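Long-range contact in glutathione S-transferase (Bombyx mori, PDB 5ZFG), which probably conjugates glutathione to electrophilic compounds, as a silkworm member of the transferase superfamily that metabolises the insecticide diazinon: residues 11-23 against 158-170. Residues are numbered along the deposited sequence; the frame is centred on the assembly and turned at random.
Sequences GPPSLSVRQALVA and IADFPLINSTMTL. With EDO (1,2-ethanediol), chain G.
The amide nitrogen of N165 is gripped by two acceptors from helix 12-23: its ND2 donates to Q19 OE1 at 2.9 Å and to S16 OG at 3.1 Å, the two N-H...O angles being close to 150°. Neither acceptor lies quite in the N165 amide plane, and ND2 itself stands above the carbonyl plane of Q19. With CG anti to the carbonyl carbon (chi1 -70°), N165 drops as a knob into the hole formed by P12, L15, S16 and Q19, and its CB rests 3.8 Å from P12 CB. The other end of the amide, OD1, is hydrogen-bonded to S201 OG, while Q19 NE2 donates to L197 O, so helix 195-208 completes the buried polar cluster. Replacing N165 with an alanine removes the amide and would probably leave Q19 OE1 and S16 OG without their shared donor, take from S201 OG its bond to OD1, and open a gap among the four hole residues.

One turn earlier, F161 is the second knob, seated among S16, Q19, A20 and A23. Q19 CB makes a CH-pi contact over one face of its ring, 3.9 Å from the centroid, and F161 CE2 lies 3.7 Å from A20 CA. Toward the other end, the methyl groups L15 CD1 and M168 CE meet at 3.7 Å, their side chains crossing at about a right angle.

The two short helical segments run roughly antiparallel but at a clear slant, their N-to-C directions 137° apart, with their axes 8.6 Å apart at closest approach. Helix 12-23 packs on strand 3-7 through its far side, and its pairing with helix 160-172 of the all-helical C-terminal domain joins the thioredoxin-like N-terminal domain to that domain's core, the interdomain interface characteristic of the cytosolic glutathione transferase fold.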
# COMPACT_ATOMS: atom_id res chain seq x y z
N GLY B 11 -10.30 -9.75 11.75
CA GLY B 11 -9.19 -9.14 11.06
C GLY B 11 -9.57 -7.86 10.35
O GLY B 11 -10.39 -7.86 9.43
N PRO B 12 -8.97 -6.74 10.75
CA PRO B 12 -9.36 -5.43 10.19
C PRO B 12 -9.32 -5.38 8.66
O PRO B 12 -10.22 -4.77 8.06
CB PRO B 12 -8.34 -4.47 10.83
CG PRO B 12 -8.13 -5.10 12.20
CD PRO B 12 -8.12 -6.59 11.94
N PRO B 13 -8.33 -6.00 7.98
CA PRO B 13 -8.36 -5.94 6.51
C PRO B 13 -9.57 -6.64 5.91
O PRO B 13 -10.16 -6.17 4.91
CB PRO B 13 -7.04 -6.62 6.10
CG PRO B 13 -6.16 -6.49 7.29
CD PRO B 13 -7.10 -6.68 8.46
N SER B 14 -9.96 -7.77 6.51
CA SER B 14 -11.18 -8.47 6.09
C SER B 14 -12.41 -7.60 6.33
O SER B 14 -13.30 -7.52 5.46
CB SER B 14 -11.31 -9.79 6.86
OG SER B 14 -10.36 -10.79 6.49
N LEU B 15 -12.51 -6.97 7.52
CA LEU B 15 -13.67 -6.15 7.83
C LEU B 15 -13.82 -5.02 6.84
O LEU B 15 -14.93 -4.69 6.42
CB LEU B 15 -13.58 -5.59 9.25
CG LEU B 15 -13.28 -6.60 10.37
CD1 LEU B 15 -12.87 -5.88 11.65
CD2 LEU B 15 -14.49 -7.48 10.63
N SER B 16 -12.69 -4.41 6.44
CA SER B 16 -12.76 -3.27 5.54
C SER B 16 -13.33 -3.67 4.19
O SER B 16 -14.13 -2.93 3.60
CB SER B 16 -11.36 -2.66 5.37
OG SER B 16 -10.85 -2.20 6.59
N VAL B 17 -12.92 -4.83 3.68
CA VAL B 17 -13.43 -5.28 2.39
C VAL B 17 -14.92 -5.59 2.50
O VAL B 17 -15.71 -5.24 1.62
CB VAL B 17 -12.64 -6.49 1.86
CG1 VAL B 17 -13.29 -7.05 0.59
CG2 VAL B 17 -11.17 -6.10 1.54
N ARG B 18 -15.34 -6.19 3.62
CA ARG B 18 -16.77 -6.48 3.77
C ARG B 18 -17.59 -5.20 3.82
O ARG B 18 -18.66 -5.13 3.19
CB ARG B 18 -17.00 -7.35 5.00
CG ARG B 18 -16.48 -8.78 4.80
CD ARG B 18 -16.47 -9.59 6.10
NE ARG B 18 -17.78 -9.48 6.74
CZ ARG B 18 -17.98 -9.46 8.05
NH1 ARG B 18 -16.98 -9.58 8.90
NH2 ARG B 18 -19.21 -9.30 8.51
N GLN B 19 -17.13 -4.19 4.57
CA GLN B 19 -17.85 -2.92 4.64
C GLN B 19 -17.99 -2.29 3.26
O GLN B 19 -19.08 -1.83 2.88
CB GLN B 19 -17.15 -1.98 5.61
CG GLN B 19 -17.21 -2.45 7.05
CD GLN B 19 -16.40 -1.57 7.94
OE1 GLN B 19 -15.24 -1.26 7.62
NE2 GLN B 19 -16.97 -1.16 9.06
N ALA B 20 -16.92 -2.29 2.46
CA ALA B 20 -17.01 -1.75 1.11
C ALA B 20 -18.02 -2.52 0.25
O ALA B 20 -18.82 -1.92 -0.47
CB ALA B 20 -15.63 -1.75 0.44
N LEU B 21 -17.97 -3.86 0.29
CA LEU B 21 -18.91 -4.65 -0.49
C LEU B 21 -20.34 -4.36 -0.07
O LEU B 21 -21.23 -4.24 -0.93
CB LEU B 21 -18.60 -6.14 -0.34
CG LEU B 21 -17.35 -6.68 -1.05
CD1 LEU B 21 -16.90 -7.98 -0.39
CD2 LEU B 21 -17.60 -6.87 -2.56
N VAL B 22 -20.58 -4.22 1.23
CA VAL B 22 -21.92 -3.93 1.73
C VAL B 22 -22.34 -2.52 1.34
O VAL B 22 -23.46 -2.31 0.85
CB VAL B 22 -21.96 -4.14 3.26
CG1 VAL B 22 -23.25 -3.58 3.88
CG2 VAL B 22 -21.80 -5.62 3.58
N ALA B 23 -21.44 -1.53 1.51
CA ALA B 23 -21.78 -0.15 1.16
C ALA B 23 -22.09 -0.01 -0.33
O ALA B 23 -22.97 0.77 -0.72
CB ALA B 23 -20.64 0.78 1.55
N ILE B 158 -13.50 4.68 0.46
CA ILE B 158 -12.86 3.43 0.88
C ILE B 158 -11.66 3.70 1.79
O ILE B 158 -11.22 2.80 2.49
CB ILE B 158 -12.42 2.54 -0.31
CG1 ILE B 158 -11.47 3.26 -1.28
CG2 ILE B 158 -13.64 1.92 -1.04
CD1 ILE B 158 -10.91 2.32 -2.37
N ALA B 159 -11.11 4.92 1.78
CA ALA B 159 -10.01 5.22 2.69
C ALA B 159 -10.45 5.16 4.15
O ALA B 159 -9.63 4.91 5.04
CB ALA B 159 -9.43 6.61 2.37
N ASP B 160 -11.74 5.36 4.41
CA ASP B 160 -12.21 5.39 5.79
C ASP B 160 -12.17 4.02 6.45
O ASP B 160 -11.80 3.91 7.62
CB ASP B 160 -13.62 5.96 5.85
CG ASP B 160 -13.63 7.44 5.62
OD1 ASP B 160 -13.16 8.16 6.54
OD2 ASP B 160 -14.05 7.87 4.52
N PHE B 161 -12.55 2.96 5.73
CA PHE B 161 -12.73 1.66 6.37
C PHE B 161 -11.45 1.13 7.00
O PHE B 161 -11.51 0.73 8.18
CB PHE B 161 -13.31 0.63 5.39
CG PHE B 161 -14.60 1.04 4.76
CD1 PHE B 161 -15.67 1.47 5.55
CD2 PHE B 161 -14.75 1.01 3.38
CE1 PHE B 161 -16.86 1.88 4.96
CE2 PHE B 161 -15.95 1.40 2.78
CZ PHE B 161 -17.00 1.84 3.58
N PRO B 162 -10.29 1.11 6.33
CA PRO B 162 -9.10 0.60 7.02
C PRO B 162 -8.74 1.43 8.23
O PRO B 162 -8.36 0.87 9.27
CB PRO B 162 -8.01 0.63 5.92
CG PRO B 162 -8.81 0.55 4.62
CD PRO B 162 -10.01 1.39 4.92
N LEU B 163 -8.89 2.76 8.15
CA LEU B 163 -8.55 3.58 9.31
C LEU B 163 -9.55 3.38 10.44
O LEU B 163 -9.17 3.35 11.62
CB LEU B 163 -8.46 5.06 8.91
CG LEU B 163 -7.37 5.38 7.86
CD1 LEU B 163 -7.60 6.75 7.22
CD2 LEU B 163 -6.00 5.30 8.53
N ILE B 164 -10.83 3.21 10.10
CA ILE B 164 -11.84 2.95 11.13
C ILE B 164 -11.49 1.67 11.88
O ILE B 164 -11.47 1.63 13.11
CB ILE B 164 -13.25 2.85 10.51
CG1 ILE B 164 -13.80 4.25 10.19
CG2 ILE B 164 -14.17 2.06 11.47
CD1 ILE B 164 -14.13 5.08 11.43
N ASN B 165 -11.19 0.61 11.14
CA ASN B 165 -10.93 -0.68 11.76
C ASN B 165 -9.59 -0.72 12.49
O ASN B 165 -9.45 -1.47 13.46
CB ASN B 165 -11.06 -1.76 10.70
CG ASN B 165 -12.50 -1.94 10.26
OD1 ASN B 165 -13.38 -2.14 11.11
ND2 ASN B 165 -12.76 -1.85 8.97
N SER B 166 -8.60 0.05 12.05
CA SER B 166 -7.40 0.21 12.88
C SER B 166 -7.75 0.88 14.21
O SER B 166 -7.34 0.43 15.28
CB SER B 166 -6.34 1.02 12.12
OG SER B 166 -5.90 0.33 10.95
N THR B 167 -8.52 1.98 14.14
CA THR B 167 -8.90 2.72 15.35
C THR B 167 -9.79 1.88 16.26
O THR B 167 -9.72 2.01 17.49
CB THR B 167 -9.61 4.01 14.94
OG1 THR B 167 -8.81 4.73 13.98
CG2 THR B 167 -9.86 4.90 16.17
N MET B 168 -10.62 1.02 15.67
CA MET B 168 -11.46 0.13 16.45
C MET B 168 -10.64 -0.74 17.39
O MET B 168 -11.09 -1.04 18.51
CB MET B 168 -12.31 -0.73 15.50
CG MET B 168 -13.10 -1.86 16.20
SD MET B 168 -12.12 -3.36 16.43
CE MET B 168 -12.12 -3.95 14.72
N THR B 169 -9.41 -1.12 17.00
CA THR B 169 -8.62 -1.96 17.89
C THR B 169 -8.12 -1.19 19.10
O THR B 169 -7.84 -1.80 20.14
CB THR B 169 -7.42 -2.59 17.17
OG1 THR B 169 -6.45 -1.57 16.87
CG2 THR B 169 -7.86 -3.31 15.88
N LEU B 170 -8.01 0.14 19.01
CA LEU B 170 -7.74 0.93 20.20
C LEU B 170 -8.94 0.89 21.15
O LEU B 170 -8.78 0.69 22.36
CB LEU B 170 -7.38 2.37 19.83
CG LEU B 170 -6.06 2.50 19.06
CD1 LEU B 170 -5.96 3.87 18.39
CD2 LEU B 170 -4.85 2.26 19.98
C1 EDO G . -21.11 -8.45 5.82
O1 EDO G . -20.49 -9.69 5.46
C2 EDO G . -22.06 -8.59 7.01
O2 EDO G . -23.22 -7.74 6.84